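Local coordinates for purine catabolism protein pucG (Bacillus subtilis, PDB 3ISL), which catalyses the pyridoxal-phosphate-dependent transfer of an amino group from (S)-ureidoglycine to glyoxylate, yielding oxalurate and glycine in purine catabolism, at residues F57-R62 with V182-W187. Sequence-based numbering, arbitrary orientation.
Sequences FQTKNR and VKVDEW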
loop_
_atom_site.group_PDB
_atom_site.type_symbol
_atom_site.label_atom_id
_atom_site.label_comp_id
_atom_site.label_asym_id
_atom_site.label_seq_id
_atom_site.Cartn_x
_atom_site.Cartn_y
_atom_site.Cartn_z
ATOM N N PHE A 57 -15.544 -12.062 -6.887
ATOM C CA PHE A 57 -16.616 -11.553 -6.014
ATOM C C PHE A 57 -18.019 -12.025 -6.371
ATOM O O PHE A 57 -18.981 -11.701 -5.653
ATOM C CB PHE A 57 -16.627 -10.016 -5.955
ATOM C CG PHE A 57 -15.571 -9.412 -5.049
ATOM C CD1 PHE A 57 -15.699 -9.461 -3.640
ATOM C CD2 PHE A 57 -14.500 -8.695 -5.611
ATOM C CE1 PHE A 57 -14.739 -8.861 -2.810
ATOM C CE2 PHE A 57 -13.529 -8.088 -4.797
ATOM C CZ PHE A 57 -13.652 -8.138 -3.411
ATOM N N GLN A 58 -18.119 -12.789 -7.460
ATOM C CA GLN A 58 -19.378 -13.270 -8.040
ATOM C C GLN A 58 -20.277 -12.117 -8.299
ATOM O O GLN A 58 -21.422 -12.051 -7.745
ATOM C CB GLN A 58 -20.038 -14.402 -7.194
ATOM C CG GLN A 58 -19.036 -15.571 -6.951
ATOM C CD GLN A 58 -19.650 -16.803 -6.235
ATOM O OE1 GLN A 58 -19.062 -17.368 -5.302
ATOM N NE2 GLN A 58 -20.824 -17.221 -6.678
ATOM N N THR A 59 -19.772 -11.184 -9.166
ATOM C CA THR A 59 -20.538 -9.990 -9.492
ATOM C C THR A 59 -20.389 -9.533 -10.941
ATOM O O THR A 59 -19.376 -9.793 -11.604
ATOM C CB THR A 59 -20.150 -8.813 -8.574
ATOM O OG1 THR A 59 -21.025 -7.733 -8.826
ATOM C CG2 THR A 59 -18.674 -8.309 -8.837
ATOM N N LYS A 60 -21.412 -8.833 -11.421
ATOM C CA LYS A 60 -21.349 -8.191 -12.718
ATOM C C LYS A 60 -20.905 -6.737 -12.636
ATOM O O LYS A 60 -20.871 -6.040 -13.680
ATOM C CB LYS A 60 -22.719 -8.274 -13.414
ATOM C CG LYS A 60 -23.145 -9.717 -13.664
ATOM C CD LYS A 60 -22.098 -10.506 -14.490
ATOM C CE LYS A 60 -22.562 -11.984 -14.645
ATOM N NZ LYS A 60 -21.426 -12.940 -14.488
ATOM N N ASN A 61 -20.643 -6.256 -11.427
ATOM C CA ASN A 61 -20.367 -4.814 -11.215
ATOM C C ASN A 61 -19.273 -4.323 -12.174
ATOM O O ASN A 61 -18.207 -4.979 -12.286
ATOM C CB ASN A 61 -19.804 -4.568 -9.796
ATOM C CG ASN A 61 -20.854 -4.626 -8.713
ATOM O OD1 ASN A 61 -22.036 -4.458 -8.977
ATOM N ND2 ASN A 61 -20.409 -4.854 -7.455
ATOM N N ARG A 62 -19.492 -3.174 -12.797
ATOM C CA ARG A 62 -18.449 -2.464 -13.537
ATOM C C ARG A 62 -17.279 -2.163 -12.629
ATOM O O ARG A 62 -16.118 -2.217 -13.064
ATOM C CB ARG A 62 -18.991 -1.157 -14.166
ATOM C CG ARG A 62 -18.086 -0.592 -15.331
ATOM C CD ARG A 62 -18.768 0.518 -16.235
ATOM N NE ARG A 62 -19.966 0.029 -16.963
ATOM C CZ ARG A 62 -21.234 0.269 -16.597
ATOM N NH1 ARG A 62 -21.507 1.009 -15.508
ATOM N NH2 ARG A 62 -22.237 -0.233 -17.316
ATOM N N VAL A 182 -18.462 -16.041 -1.189
ATOM C CA VAL A 182 -19.001 -14.679 -1.138
ATOM C C VAL A 182 -19.775 -14.351 -2.401
ATOM O O VAL A 182 -19.277 -14.516 -3.482
ATOM C CB VAL A 182 -18.069 -13.562 -0.511
ATOM C CG1 VAL A 182 -16.750 -14.023 -0.015
ATOM C CG2 VAL A 182 -18.167 -12.125 -1.104
ATOM N N LYS A 183 -21.028 -13.950 -2.265
ATOM C CA LYS A 183 -21.793 -13.826 -3.481
ATOM C C LYS A 183 -22.346 -12.419 -3.481
ATOM O O LYS A 183 -23.410 -12.177 -2.924
ATOM C CB LYS A 183 -22.893 -14.941 -3.534
ATOM C CG LYS A 183 -22.378 -16.390 -3.386
ATOM C CD LYS A 183 -23.645 -17.354 -3.234
ATOM C CE LYS A 183 -23.525 -18.671 -4.043
ATOM N NZ LYS A 183 -24.859 -19.567 -3.890
ATOM N N VAL A 184 -21.614 -11.465 -4.047
ATOM C CA VAL A 184 -22.095 -10.131 -3.922
ATOM C C VAL A 184 -23.393 -9.799 -4.645
ATOM O O VAL A 184 -24.211 -9.066 -4.066
ATOM C CB VAL A 184 -21.029 -8.936 -3.959
ATOM C CG1 VAL A 184 -19.607 -9.273 -3.388
ATOM C CG2 VAL A 184 -21.121 -8.049 -5.200
ATOM N N ASP A 185 -23.592 -10.271 -5.879
ATOM C CA ASP A 185 -24.898 -10.040 -6.523
ATOM C C ASP A 185 -26.038 -10.742 -5.823
ATOM O O ASP A 185 -27.047 -10.095 -5.466
ATOM C CB ASP A 185 -24.895 -10.348 -8.026
ATOM C CG ASP A 185 -24.050 -9.328 -8.793
ATOM O OD1 ASP A 185 -23.526 -8.409 -8.140
ATOM O OD2 ASP A 185 -23.876 -9.443 -10.003
ATOM N N GLU A 186 -25.854 -12.034 -5.579
ATOM C CA GLU A 186 -26.913 -12.822 -4.961
ATOM C C GLU A 186 -27.317 -12.315 -3.572
ATOM O O GLU A 186 -28.474 -12.433 -3.201
ATOM C CB GLU A 186 -26.510 -14.291 -4.848
ATOM C CG GLU A 186 -27.041 -15.067 -6.002
ATOM C CD GLU A 186 -26.818 -16.593 -5.880
ATOM O OE1 GLU A 186 -26.128 -17.133 -6.796
ATOM O OE2 GLU A 186 -27.301 -17.209 -4.870
ATOM N N TRP A 187 -26.367 -11.765 -2.808
ATOM C CA TRP A 187 -26.670 -11.377 -1.439
ATOM C C TRP A 187 -26.998 -9.897 -1.338
ATOM O O TRP A 187 -27.133 -9.368 -0.242
ATOM C CB TRP A 187 -25.505 -11.763 -0.522
ATOM C CG TRP A 187 -25.283 -13.233 -0.434
ATOM C CD1 TRP A 187 -26.124 -14.235 -0.849
ATOM C CD2 TRP A 187 -24.144 -13.883 0.143
ATOM N NE1 TRP A 187 -25.584 -15.446 -0.562
ATOM C CE2 TRP A 187 -24.372 -15.271 0.052
ATOM C CE3 TRP A 187 -22.958 -13.421 0.715
ATOM C CZ2 TRP A 187 -23.420 -16.244 0.490
ATOM C CZ3 TRP A 187 -22.014 -14.379 1.175
ATOM C CH2 TRP A 187 -22.278 -15.781 1.070
HETATM O O HOH W 1 -23.554 -13.418 -6.503
HETATM O O HOH W 2 -24.277 -5.923 -7.815
#
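Asp185 spreads its carboxylate across the turn at Thr59 and Lys60, one oxygen for each. OD1 accepts a hydrogen bond from Thr59 OG1 at 2.7 Å, while OD2 accepts from Lys60 N at 2.9 Å; both donors come from the syn side, tilted out of the carboxylate plane. OG1 stands anti to the Thr59 backbone N (chi1 -173°), and from there it also accepts from Asn61 N, closing an ST turn. The example illustrates how two loops of a class-V aminotransferase join: that after helix 40-56, where Gln58 ends the helix in a Schellman motif, and that leading to strand 191-193. With an alanine here instead of Asp185, Lys60 N and the Thr59 hydroxyl would probably each lose an acceptor, leaving the turn less firmly fixed. Gln58 runs its extended chain past Val182 O, with no bond between the acceptors OE1 and O, and NE2 lies 3.7 Å from Lys183 CG. Its own carbonyl O is gripped by a water that also accepts from Glu186 N, and more weakly by Asp185 N. Val184 N donates to Phe57 O (3.1 Å, 168°). Val184 divides its methyls, CG1 reaching Phe57 CD1 at 3.9 Å and CG2 meeting Thr59 CB at 3.6 Å, with Ala192 touching both Val184 and Phe57.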